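Local coordinates for acetyl-CoA hydrolase/transferase family protein (Porphyromonas gingivalis, PDB 2NVV) that probably hydrolyses acetyl-CoA or transfers its coenzyme A to another carboxylic acid, and binds zinc, at residues A2-T7 and A12-H17; K33-A38 and V122-V127; I55-G60 and A65-V70. All coordinates share one frame; numbering follows the deposited sequence.

Contact 1 (A2-T7 and A12-H17)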
ATOM      1  N   ALA A   2      -9.269 -17.191  42.427  1.00 12.12           N
ATOM      2  CA  ALA A   2      -8.097 -16.275  42.578  1.00 12.28           C
ATOM      3  C   ALA A   2      -6.981 -16.656  41.617  1.00 11.67           C
ATOM      4  O   ALA A   2      -6.976 -17.762  41.057  1.00 12.29           O
ATOM      5  CB  ALA A   2      -7.584 -16.328  43.998  1.00 13.19           C
ATOM      6  N   LEU A   3      -6.035 -15.739  41.427  1.00 11.41           N
ATOM      7  CA  LEU A   3      -4.897 -15.972  40.546  1.00 12.01           C
ATOM      8  C   LEU A   3      -4.040 -17.105  41.089  1.00 13.83           C
ATOM      9  O   LEU A   3      -3.602 -17.083  42.238  1.00 14.46           O
ATOM     10  CB  LEU A   3      -4.049 -14.702  40.412  1.00 11.02           C
ATOM     11  CG  LEU A   3      -4.306 -13.772  39.217  1.00 10.06           C
ATOM     12  CD1 LEU A   3      -5.809 -13.655  38.928  1.00  9.26           C
ATOM     13  CD2 LEU A   3      -3.686 -12.403  39.516  1.00  8.22           C
ATOM     14  N   ARG A   4      -3.810 -18.101  40.242  1.00 15.41           N
ATOM     15  CA  ARG A   4      -3.018 -19.265  40.604  1.00 16.99           C
ATOM     16  C   ARG A   4      -1.591 -19.114  40.069  1.00 17.40           C
ATOM     17  O   ARG A   4      -1.388 -18.815  38.893  1.00 18.01           O
ATOM     18  CB  ARG A   4      -3.669 -20.522  40.016  1.00 17.84           C
ATOM     19  CG  ARG A   4      -2.915 -21.800  40.272  1.00 20.72           C
ATOM     20  CD  ARG A   4      -3.450 -22.920  39.398  1.00 22.97           C
ATOM     21  NE  ARG A   4      -2.586 -24.102  39.420  1.00 24.72           N
ATOM     22  CZ  ARG A   4      -2.718 -25.140  38.596  1.00 25.60           C
ATOM     23  NH1 ARG A   4      -3.679 -25.144  37.688  1.00 25.67           N
ATOM     24  NH2 ARG A   4      -1.880 -26.168  38.667  1.00 26.73           N
ATOM     25  N   PHE A   5      -0.609 -19.309  40.944  1.00 17.70           N
ATOM     26  CA  PHE A   5       0.784 -19.224  40.553  1.00 18.89           C
ATOM     27  C   PHE A   5       1.320 -20.619  40.271  1.00 19.85           C
ATOM     28  O   PHE A   5       1.174 -21.525  41.088  1.00 20.14           O
ATOM     29  CB  PHE A   5       1.570 -18.543  41.656  1.00 18.59           C
ATOM     30  CG  PHE A   5       1.281 -17.082  41.757  1.00 19.17           C
ATOM     31  CD1 PHE A   5       2.111 -16.154  41.139  1.00 19.58           C
ATOM     32  CD2 PHE A   5       0.131 -16.629  42.400  1.00 19.13           C
ATOM     33  CE1 PHE A   5       1.799 -14.794  41.155  1.00 19.61           C
ATOM     34  CE2 PHE A   5      -0.189 -15.272  42.419  1.00 18.59           C
ATOM     35  CZ  PHE A   5       0.648 -14.353  41.793  1.00 19.52           C
ATOM     36  N   ILE A   6       1.926 -20.791  39.102  1.00 20.19           N
ATOM     37  CA  ILE A   6       2.449 -22.083  38.697  1.00 19.92           C
ATOM     38  C   ILE A   6       3.839 -21.989  38.087  1.00 19.12           C
ATOM     39  O   ILE A   6       4.425 -20.910  37.993  1.00 19.21           O
ATOM     40  CB  ILE A   6       1.516 -22.747  37.673  1.00 20.63           C
ATOM     41  CG1 ILE A   6       1.346 -21.836  36.454  1.00 20.03           C
ATOM     42  CG2 ILE A   6       0.161 -23.015  38.298  1.00 20.89           C
ATOM     43  CD1 ILE A   6       0.413 -22.390  35.401  1.00 21.10           C
ATOM     44  N   THR A   7       4.363 -23.139  37.676  1.00 19.21           N
ATOM     45  CA  THR A   7       5.686 -23.214  37.070  1.00 19.14           C
ATOM     46  C   THR A   7       5.581 -23.145  35.557  1.00 18.68           C
ATOM     47  O   THR A   7       4.497 -23.262  34.995  1.00 18.29           O
ATOM     48  CB  THR A   7       6.393 -24.526  37.434  1.00 19.07           C
ATOM     49  OG1 THR A   7       5.679 -25.625  36.861  1.00 18.53           O
ATOM     50  CG2 THR A   7       6.439 -24.700  38.930  1.00 18.99           C
ATOM     51  N   ALA A  12       2.992 -24.974  30.579  1.00 14.56           N
ATOM     52  CA  ALA A  12       3.155 -25.577  29.259  1.00 14.33           C
ATOM     53  C   ALA A  12       2.141 -26.692  28.992  1.00 14.57           C
ATOM     54  O   ALA A  12       1.891 -27.048  27.848  1.00 13.73           O
ATOM     55  CB  ALA A  12       4.569 -26.117  29.105  1.00 14.00           C
ATOM     56  N   GLU A  13       1.557 -27.239  30.051  1.00 15.10           N
ATOM     57  CA  GLU A  13       0.583 -28.313  29.915  1.00 15.41           C
ATOM     58  C   GLU A  13      -0.732 -27.808  29.340  1.00 14.52           C
ATOM     59  O   GLU A  13      -1.538 -28.596  28.848  1.00 13.86           O
ATOM     60  CB  GLU A  13       0.339 -28.986  31.270  1.00 17.32           C
ATOM     61  CG  GLU A  13       1.569 -29.696  31.851  1.00 18.75           C
ATOM     62  CD  GLU A  13       1.267 -30.413  33.159  1.00 20.73           C
ATOM     63  OE1 GLU A  13       0.324 -31.234  33.172  1.00 22.73           O
ATOM     64  OE2 GLU A  13       1.962 -30.166  34.175  1.00 19.28           O
ATOM     65  N   PHE A  14      -0.940 -26.492  29.394  1.00 13.18           N
ATOM     66  CA  PHE A  14      -2.159 -25.887  28.869  1.00 12.13           C
ATOM     67  C   PHE A  14      -2.081 -25.660  27.360  1.00 11.62           C
ATOM     68  O   PHE A  14      -3.043 -25.183  26.748  1.00 11.27           O
ATOM     69  CB  PHE A  14      -2.450 -24.560  29.563  1.00 12.52           C
ATOM     70  CG  PHE A  14      -2.824 -24.699  31.010  1.00 12.82           C
ATOM     71  CD1 PHE A  14      -1.844 -24.745  32.003  1.00 12.99           C
ATOM     72  CD2 PHE A  14      -4.160 -24.794  31.388  1.00 10.95           C
ATOM     73  CE1 PHE A  14      -2.193 -24.883  33.345  1.00 11.88           C
ATOM     74  CE2 PHE A  14      -4.516 -24.931  32.726  1.00 11.39           C
ATOM     75  CZ  PHE A  14      -3.530 -24.976  33.704  1.00 11.23           C
ATOM     76  N   VAL A  15      -0.935 -25.989  26.769  1.00 10.86           N
ATOM     77  CA  VAL A  15      -0.742 -25.844  25.331  1.00 10.03           C
ATOM     78  C   VAL A  15      -0.707 -27.246  24.742  1.00  9.59           C
ATOM     79  O   VAL A  15       0.064 -28.099  25.191  1.00  9.30           O
ATOM     80  CB  VAL A  15       0.584 -25.115  25.000  1.00  9.95           C
ATOM     81  CG1 VAL A  15       0.788 -25.061  23.497  1.00  9.03           C
ATOM     82  CG2 VAL A  15       0.565 -23.705  25.583  1.00 10.33           C
ATOM     83  N   HIS A  16      -1.550 -27.483  23.741  1.00 10.41           N
ATOM     84  CA  HIS A  16      -1.632 -28.798  23.116  1.00 10.44           C
ATOM     85  C   HIS A  16      -1.315 -28.744  21.630  1.00 10.23           C
ATOM     86  O   HIS A  16      -1.309 -27.674  21.021  1.00  9.88           O
ATOM     87  CB  HIS A  16      -3.027 -29.366  23.324  1.00 11.36           C
ATOM     88  CG  HIS A  16      -3.538 -29.193  24.716  1.00 13.88           C
ATOM     89  ND1 HIS A  16      -3.141 -29.997  25.763  1.00 14.97           N
ATOM     90  CD2 HIS A  16      -4.392 -28.285  25.243  1.00 14.90           C
ATOM     91  CE1 HIS A  16      -3.727 -29.593  26.874  1.00 16.23           C
ATOM     92  NE2 HIS A  16      -4.491 -28.554  26.586  1.00 15.78           N
ATOM     93  N   HIS A  17      -1.047 -29.904  21.047  1.00  9.00           N
ATOM     94  CA  HIS A  17      -0.730 -29.967  19.635  1.00  8.79           C
ATOM     95  C   HIS A  17      -1.876 -29.370  18.842  1.00  8.89           C
ATOM     96  O   HIS A  17      -3.049 -29.575  19.174  1.00  9.34           O
ATOM     97  CB  HIS A  17      -0.499 -31.415  19.205  1.00  9.46           C
ATOM     98  CG  HIS A  17      -0.505 -31.610  17.722  1.00 10.23           C
ATOM     99  ND1 HIS A  17      -1.463 -32.363  17.075  1.00  9.94           N
ATOM    100  CD2 HIS A  17       0.306 -31.120  16.756  1.00  9.78           C
ATOM    101  CE1 HIS A  17      -1.240 -32.330  15.772  1.00 10.25           C
ATOM    102  NE2 HIS A  17      -0.173 -31.581  15.553  1.00 10.38           N
TER
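Phe14 reaches with the outer rim of its ring toward the chain that runs into helix 8-12, and there it overlaps two side chains, Arg4 and Ile6. The guanidinium of Arg4 comes to the edge of the ring, near its plane: NH1 lies 4.0 Å from Phe14 CZ, and the two flat groups are turned 69° from each other. This is neither a stack nor a cation-pi contact, since the charge sits beside the ring and not over it. Arg4 gets there by holding its chain straight, with CG opposite the backbone N (chi1 178°) and the run from CG to NE fully extended, which carries the charged end over to the ring of Phe14. Its NH2 also has a long, weak ion pair with Glu10 of the intervening helix. Ile6 meets the neighbouring ring atom through the end of its longer branch, CD1 standing 4.2 Å from Phe14 CE1 and approaching obliquely. Placing CG1 between the backbone N and the carbonyl carbon (chi1 58°) turns that branch toward the ring.

The two loops flank the short helix 8-12. Thr7 is its N-cap, OG1 accepting from Glu10 N, and at the end of the helix a type I turn runs from Ala12 to Val15, closed by Val15 N to Ala12 O at 3.2 Å. Phe14 also packs on Val207 and Ile156, while Arg4 and Ile6 make backbone hydrogen bonds to Val209, so both loops lie against the 206-212 side of the parallel sheet. The chemistry is that of a margin: a buried isoleucine end and an aromatic edge supply the apolar part, and an exposed arginine covers the rim of the ring while its charge can remain near solvent.

Contact 2 (K33-A38 and V122-V127)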
ATOM      1  N   LYS A  33       9.460 -15.357  28.101  1.00  7.54           N
ATOM      2  CA  LYS A  33      10.801 -15.921  27.967  1.00  7.41           C
ATOM      3  C   LYS A  33      11.063 -17.303  28.580  1.00  7.98           C
ATOM      4  O   LYS A  33      12.096 -17.922  28.299  1.00  8.18           O
ATOM      5  CB  LYS A  33      11.807 -14.932  28.557  1.00  7.05           C
ATOM      6  CG  LYS A  33      11.730 -13.552  27.965  1.00  6.84           C
ATOM      7  CD  LYS A  33      12.449 -12.546  28.847  1.00  8.07           C
ATOM      8  CE  LYS A  33      12.428 -11.150  28.232  1.00 10.41           C
ATOM      9  NZ  LYS A  33      11.066 -10.583  28.137  1.00 10.50           N
ATOM     10  N   VAL A  34      10.151 -17.797  29.411  1.00  7.91           N
ATOM     11  CA  VAL A  34      10.386 -19.091  30.041  1.00  7.59           C
ATOM     12  C   VAL A  34       9.361 -20.188  29.699  1.00  7.92           C
ATOM     13  O   VAL A  34       9.693 -21.376  29.646  1.00  7.74           O
ATOM     14  CB  VAL A  34      10.505 -18.916  31.584  1.00  8.16           C
ATOM     15  CG1 VAL A  34       9.139 -18.731  32.194  1.00  9.67           C
ATOM     16  CG2 VAL A  34      11.226 -20.104  32.201  1.00  9.47           C
ATOM     17  N   VAL A  35       8.124 -19.798  29.437  1.00  7.91           N
ATOM     18  CA  VAL A  35       7.119 -20.786  29.101  1.00  6.51           C
ATOM     19  C   VAL A  35       7.317 -21.408  27.714  1.00  6.58           C
ATOM     20  O   VAL A  35       7.241 -22.628  27.562  1.00  6.43           O
ATOM     21  CB  VAL A  35       5.700 -20.196  29.203  1.00  6.39           C
ATOM     22  CG1 VAL A  35       4.667 -21.219  28.699  1.00  7.31           C
ATOM     23  CG2 VAL A  35       5.406 -19.833  30.648  1.00  6.39           C
ATOM     24  N   PRO A  36       7.564 -20.581  26.677  1.00  6.39           N
ATOM     25  CA  PRO A  36       7.755 -21.184  25.350  1.00  6.85           C
ATOM     26  C   PRO A  36       8.828 -22.283  25.298  1.00  6.85           C
ATOM     27  O   PRO A  36       8.718 -23.230  24.516  1.00  6.39           O
ATOM     28  CB  PRO A  36       8.073 -19.980  24.456  1.00  6.39           C
ATOM     29  CG  PRO A  36       8.492 -18.909  25.414  1.00  6.97           C
ATOM     30  CD  PRO A  36       7.607 -19.112  26.594  1.00  6.39           C
ATOM     31  N   ALA A  37       9.850 -22.167  26.140  1.00  7.01           N
ATOM     32  CA  ALA A  37      10.905 -23.167  26.188  1.00  6.39           C
ATOM     33  C   ALA A  37      10.358 -24.457  26.806  1.00  6.75           C
ATOM     34  O   ALA A  37      10.753 -25.561  26.420  1.00  6.44           O
ATOM     35  CB  ALA A  37      12.079 -22.646  27.007  1.00  6.39           C
ATOM     36  N   ALA A  38       9.455 -24.308  27.771  1.00  6.39           N
ATOM     37  CA  ALA A  38       8.838 -25.452  28.438  1.00  6.39           C
ATOM     38  C   ALA A  38       7.880 -26.161  27.476  1.00  7.02           C
ATOM     39  O   ALA A  38       7.629 -27.359  27.612  1.00  7.04           O
ATOM     40  CB  ALA A  38       8.097 -24.993  29.667  1.00  6.39           C
ATOM     41  N   VAL A 122      -4.669 -20.101  23.137  1.00  6.85           N
ATOM     42  CA  VAL A 122      -4.069 -19.554  24.336  1.00  7.09           C
ATOM     43  C   VAL A 122      -3.176 -18.365  23.993  1.00  6.44           C
ATOM     44  O   VAL A 122      -2.685 -18.228  22.861  1.00  6.39           O
ATOM     45  CB  VAL A 122      -3.281 -20.663  25.122  1.00  6.67           C
ATOM     46  CG1 VAL A 122      -2.942 -21.821  24.195  1.00  7.71           C
ATOM     47  CG2 VAL A 122      -2.022 -20.106  25.733  1.00  6.39           C
ATOM     48  N   ALA A 123      -3.015 -17.481  24.978  1.00  7.55           N
ATOM     49  CA  ALA A 123      -2.181 -16.303  24.842  1.00  6.42           C
ATOM     50  C   ALA A 123      -1.142 -16.355  25.952  1.00  7.10           C
ATOM     51  O   ALA A 123      -1.495 -16.483  27.129  1.00  7.54           O
ATOM     52  CB  ALA A 123      -3.029 -15.049  24.977  1.00  6.39           C
ATOM     53  N   ILE A 124       0.136 -16.299  25.580  1.00  6.39           N
ATOM     54  CA  ILE A 124       1.208 -16.287  26.572  1.00  6.39           C
ATOM     55  C   ILE A 124       1.669 -14.833  26.599  1.00  6.39           C
ATOM     56  O   ILE A 124       2.046 -14.294  25.563  1.00  6.39           O
ATOM     57  CB  ILE A 124       2.414 -17.153  26.166  1.00  6.49           C
ATOM     58  CG1 ILE A 124       1.962 -18.465  25.515  1.00  6.39           C
ATOM     59  CG2 ILE A 124       3.268 -17.428  27.392  1.00  6.39           C
ATOM     60  CD1 ILE A 124       1.287 -19.429  26.423  1.00  6.39           C
ATOM     61  N   ILE A 125       1.636 -14.191  27.763  1.00  6.39           N
ATOM     62  CA  ILE A 125       2.051 -12.798  27.840  1.00  6.39           C
ATOM     63  C   ILE A 125       3.022 -12.491  28.978  1.00  6.39           C
ATOM     64  O   ILE A 125       2.997 -13.140  30.017  1.00  6.39           O
ATOM     65  CB  ILE A 125       0.823 -11.869  27.984  1.00  6.61           C
ATOM     66  CG1 ILE A 125       0.081 -12.175  29.284  1.00  7.82           C
ATOM     67  CG2 ILE A 125      -0.114 -12.062  26.811  1.00  7.00           C
ATOM     68  CD1 ILE A 125      -1.101 -11.256  29.566  1.00  7.36           C
ATOM     69  N   GLU A 126       3.903 -11.518  28.762  1.00  7.76           N
ATOM     70  CA  GLU A 126       4.828 -11.101  29.813  1.00  8.25           C
ATOM     71  C   GLU A 126       4.217  -9.843  30.434  1.00  7.54           C
ATOM     72  O   GLU A 126       3.789  -8.936  29.729  1.00  6.39           O
ATOM     73  CB  GLU A 126       6.215 -10.785  29.269  1.00  6.40           C
ATOM     74  CG  GLU A 126       7.154 -10.376  30.383  1.00  7.36           C
ATOM     75  CD  GLU A 126       8.532 -10.025  29.906  1.00  6.86           C
ATOM     76  OE1 GLU A 126       9.460 -10.810  30.187  1.00  6.39           O
ATOM     77  OE2 GLU A 126       8.680  -8.962  29.255  1.00  8.30           O
ATOM     78  N   VAL A 127       4.197  -9.777  31.757  1.00  8.17           N
ATOM     79  CA  VAL A 127       3.566  -8.662  32.434  1.00  9.07           C
ATOM     80  C   VAL A 127       4.408  -7.995  33.521  1.00 10.05           C
ATOM     81  O   VAL A 127       5.343  -8.595  34.074  1.00 10.00           O
ATOM     82  CB  VAL A 127       2.219  -9.153  33.025  1.00  7.90           C
ATOM     83  CG1 VAL A 127       1.578  -8.098  33.852  1.00 10.51           C
ATOM     84  CG2 VAL A 127       1.279  -9.549  31.891  1.00  9.25           C
TER
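Lys33 and Glu126 make the close-fitting part of this contact. The lysine NZ donates to Glu126 OE1 at 2.6 Å, a salt bridge that meets the oxygen on its syn side but 32° out of the carboxylate plane; OE2 is 3.1 Å from the same NZ. The glutamate stretches out straight beyond CG, whereas the lysine bends at its last torsion (chi4 65°), bringing NZ round to the carboxylate. Further bonds grip the buried acid: Asn160 ND2 to OE1 and Thr139 OG1 to OE2. Lysine, asparagine and threonine together would be expected to favour a charged carboxylate. NZ in turn donates to Asn31 O. Packing is looser two residues back along the strand, where the closest approach, Val35 CB to Ile124 CG2, is 4.1 Å, although both are buried. Of the four touching residues Lys33 alone is partly exposed, so the solvent side is that of the salt bridge, while the looser apolar pair is buried. Val35 opens helix 35-47, which follows strand 20-23, and strand 122-127 lies next to that strand in the sheet. A helix laid over neighbouring parallel strands in this way is typical of a Rossmann-like alpha/beta domain.

Contact 3 (I55-G60 and A65-V70)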
ATOM      1  N   ILE A  55       2.313 -26.063  17.036  1.00  8.92           N
ATOM      2  CA  ILE A  55       1.324 -25.034  17.337  1.00  8.56           C
ATOM      3  C   ILE A  55       1.362 -23.920  16.308  1.00  6.99           C
ATOM      4  O   ILE A  55       2.386 -23.696  15.652  1.00  6.39           O
ATOM      5  CB  ILE A  55       1.586 -24.400  18.713  1.00  7.97           C
ATOM      6  CG1 ILE A  55       3.004 -23.811  18.728  1.00  8.17           C
ATOM      7  CG2 ILE A  55       1.404 -25.434  19.825  1.00  9.48           C
ATOM      8  CD1 ILE A  55       3.343 -22.988  19.973  1.00  9.07           C
ATOM      9  N   GLY A  56       0.238 -23.224  16.166  1.00  7.52           N
ATOM     10  CA  GLY A  56       0.168 -22.115  15.236  1.00  7.60           C
ATOM     11  C   GLY A  56       0.674 -20.943  16.042  1.00  7.55           C
ATOM     12  O   GLY A  56       0.394 -20.871  17.227  1.00  7.41           O
HETATM   13  N   MSE A  57       1.403 -20.025  15.420  1.00  7.62           N
HETATM   14  CA  MSE A  57       1.948 -18.895  16.158  1.00  9.36           C
HETATM   15  C   MSE A  57       1.615 -17.525  15.598  1.00  8.76           C
HETATM   16  O   MSE A  57       1.911 -17.228  14.448  1.00  7.92           O
HETATM   17  CB  MSE A  57       3.465 -19.028  16.239  1.00 10.96           C
HETATM   18  CG  MSE A  57       3.945 -20.290  16.916  1.00 14.67           C
HETATM   19 SE   MSE A  57       5.873 -20.495  16.803  1.00 22.46          SE
HETATM   20  CE  MSE A  57       6.384 -18.949  17.850  1.00 19.48           C
ATOM     21  N   PHE A  58       1.003 -16.694  16.429  1.00  7.39           N
ATOM     22  CA  PHE A  58       0.656 -15.320  16.067  1.00  6.39           C
ATOM     23  C   PHE A  58       1.459 -14.460  17.043  1.00  6.39           C
ATOM     24  O   PHE A  58       1.336 -14.633  18.263  1.00  6.39           O
ATOM     25  CB  PHE A  58      -0.831 -15.010  16.309  1.00  6.39           C
ATOM     26  CG  PHE A  58      -1.798 -15.832  15.490  1.00  6.39           C
ATOM     27  CD1 PHE A  58      -2.620 -16.784  16.102  1.00  6.39           C
ATOM     28  CD2 PHE A  58      -1.935 -15.609  14.121  1.00  6.39           C
ATOM     29  CE1 PHE A  58      -3.567 -17.498  15.367  1.00  6.65           C
ATOM     30  CE2 PHE A  58      -2.878 -16.316  13.370  1.00  7.17           C
ATOM     31  CZ  PHE A  58      -3.699 -17.265  13.995  1.00  6.42           C
ATOM     32  N   THR A  59       2.275 -13.546  16.524  1.00  7.13           N
ATOM     33  CA  THR A  59       3.064 -12.660  17.379  1.00  6.39           C
ATOM     34  C   THR A  59       2.916 -11.217  16.887  1.00  6.39           C
ATOM     35  O   THR A  59       2.241 -10.959  15.894  1.00  6.39           O
ATOM     36  CB  THR A  59       4.564 -13.028  17.338  1.00  6.39           C
ATOM     37  OG1 THR A  59       5.086 -12.770  16.023  1.00  6.83           O
ATOM     38  CG2 THR A  59       4.768 -14.478  17.670  1.00  6.39           C
ATOM     39  N   GLY A  60       3.535 -10.277  17.591  1.00  6.39           N
ATOM     40  CA  GLY A  60       3.473  -8.890  17.166  1.00  6.39           C
ATOM     41  C   GLY A  60       4.450  -8.760  16.022  1.00  6.39           C
ATOM     42  O   GLY A  60       4.074  -8.435  14.894  1.00  6.39           O
ATOM     43  N   ALA A  65      15.312 -15.583  21.109  1.00  9.05           N
ATOM     44  CA  ALA A  65      15.751 -16.898  20.663  1.00  9.02           C
ATOM     45  C   ALA A  65      15.065 -17.922  21.574  1.00  8.84           C
ATOM     46  O   ALA A  65      15.040 -19.119  21.289  1.00 10.60           O
ATOM     47  CB  ALA A  65      17.267 -17.007  20.783  1.00  7.35           C
ATOM     48  N   ARG A  66      14.507 -17.431  22.679  1.00  8.65           N
ATOM     49  CA  ARG A  66      13.833 -18.280  23.659  1.00  7.82           C
ATOM     50  C   ARG A  66      12.345 -18.388  23.367  1.00  7.62           C
ATOM     51  O   ARG A  66      11.550 -18.745  24.232  1.00  7.14           O
ATOM     52  CB  ARG A  66      14.065 -17.707  25.052  1.00  8.58           C
ATOM     53  CG  ARG A  66      15.526 -17.410  25.285  1.00  9.26           C
ATOM     54  CD  ARG A  66      15.702 -16.302  26.275  1.00 11.46           C
ATOM     55  NE  ARG A  66      15.433 -16.745  27.627  1.00 13.75           N
ATOM     56  CZ  ARG A  66      15.458 -15.941  28.677  1.00 14.65           C
ATOM     57  NH1 ARG A  66      15.738 -14.648  28.513  1.00 15.05           N
ATOM     58  NH2 ARG A  66      15.215 -16.431  29.885  1.00 14.93           N
ATOM     59  N   LEU A  67      11.989 -18.075  22.128  1.00  7.60           N
ATOM     60  CA  LEU A  67      10.618 -18.130  21.665  1.00  6.94           C
ATOM     61  C   LEU A  67      10.674 -18.851  20.312  1.00  6.96           C
ATOM     62  O   LEU A  67      10.496 -20.075  20.238  1.00  7.88           O
ATOM     63  CB  LEU A  67      10.068 -16.713  21.494  1.00  7.22           C
ATOM     64  CG  LEU A  67       8.554 -16.437  21.469  1.00  8.50           C
ATOM     65  CD1 LEU A  67       7.808 -17.519  20.679  1.00  6.88           C
ATOM     66  CD2 LEU A  67       8.045 -16.361  22.873  1.00 10.14           C
ATOM     67  N   ASP A  68      10.937 -18.101  19.246  1.00  7.39           N
ATOM     68  CA  ASP A  68      11.013 -18.692  17.915  1.00  7.33           C
ATOM     69  C   ASP A  68      12.168 -19.678  17.827  1.00  8.01           C
ATOM     70  O   ASP A  68      12.037 -20.765  17.283  1.00  8.35           O
ATOM     71  CB  ASP A  68      11.220 -17.613  16.850  1.00  8.37           C
ATOM     72  CG  ASP A  68       9.973 -16.825  16.564  1.00  8.95           C
ATOM     73  OD1 ASP A  68       8.896 -17.444  16.463  1.00  9.97           O
ATOM     74  OD2 ASP A  68      10.073 -15.588  16.420  1.00  9.96           O
ATOM     75  N   GLY A  69      13.316 -19.280  18.354  1.00  7.88           N
ATOM     76  CA  GLY A  69      14.473 -20.150  18.306  1.00  7.47           C
ATOM     77  C   GLY A  69      14.228 -21.516  18.909  1.00  6.40           C
ATOM     78  O   GLY A  69      14.344 -22.537  18.230  1.00  6.39           O
ATOM     79  N   VAL A  70      13.885 -21.538  20.190  1.00  6.39           N
ATOM     80  CA  VAL A  70      13.642 -22.796  20.873  1.00  6.39           C
ATOM     81  C   VAL A  70      12.496 -23.591  20.215  1.00  6.44           C
ATOM     82  O   VAL A  70      12.585 -24.815  20.059  1.00  6.39           O
ATOM     83  CB  VAL A  70      13.342 -22.551  22.379  1.00  6.39           C
ATOM     84  CG1 VAL A  70      12.009 -21.838  22.552  1.00  6.39           C
ATOM     85  CG2 VAL A  70      13.356 -23.866  23.120  1.00  7.04           C
TER
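Strand 55-58 and helix 65-73 are the first two elements of a beta-alpha-beta unit completed by strand 77-81, and the contact between them rests on one side chain from the strand. That residue is Met57, present as selenomethionine, whose side chain leaves the strand toward the helix. Its terminal methyl makes the close contacts: CE lies 3.5 Å from Leu67 CD1 and 3.2 Å from Asp68 OD1. The chain runs outward with CG opposite the carbonyl carbon and then bends about the CG-SE bond (chi3 64°), which brings the methyl against both the leucine branch and the carboxylate. Met57 and Leu67 pass each other in opposite directions, while Asp68 crosses the methionine at a slant.

Residues 65-69 form a wider pi-type turn, Val70 N bonding Ala65 O at 2.9 Å. Leu67 and Asp68 are consecutive residues within that turn, and the ends of both their side chains come round to the strand. Leu67 also packs on Pro36 and Pro32, and Met57 on Phe23 and Val77, so the apolar part continues into the layer between sheet and helices. Asp68 draws its polar partners from elsewhere: OD1 forms a salt bridge with Arg80 on strand 77-81, and OD2 is hydrogen-bonded to Thr63 in the connection before the helix. Its side chain is about 9 Å from that of Asn374, a predicted CoA-binding residue.

The methyl offers OD1 no hydrogen bond, so across these two segments the contact is van der Waals packing. The carboxylate is buried, yet the arginine and the threonine satisfy it, and the Arg80 charge would probably favour its ionised form. Charge pairing thus ties the helix to the third element of the unit, while the strand before it supplies apolar bulk.

Contacts 2 and 3 are buried and belong to one helical layer over the parallel sheet: Pro36 CG of contact 2 packs 3.6 Å from Leu67 CD2 of contact 3, their centres about 10 Å apart. Contact 1 sits farther out, about 30 Å from the chain's centre, and is partly buried. It still joins the others, for Ala12 CB is 3.6 Å from Ala38 O and Val15 CG1 is 3.7 Å from Ile55 CG2. The chemistry differs with place. Contact 2 carries its charge pair across the segments, contact 3 sends its carboxylate to partners beyond them, and contact 1 sets an exposed arginine beside an aromatic edge.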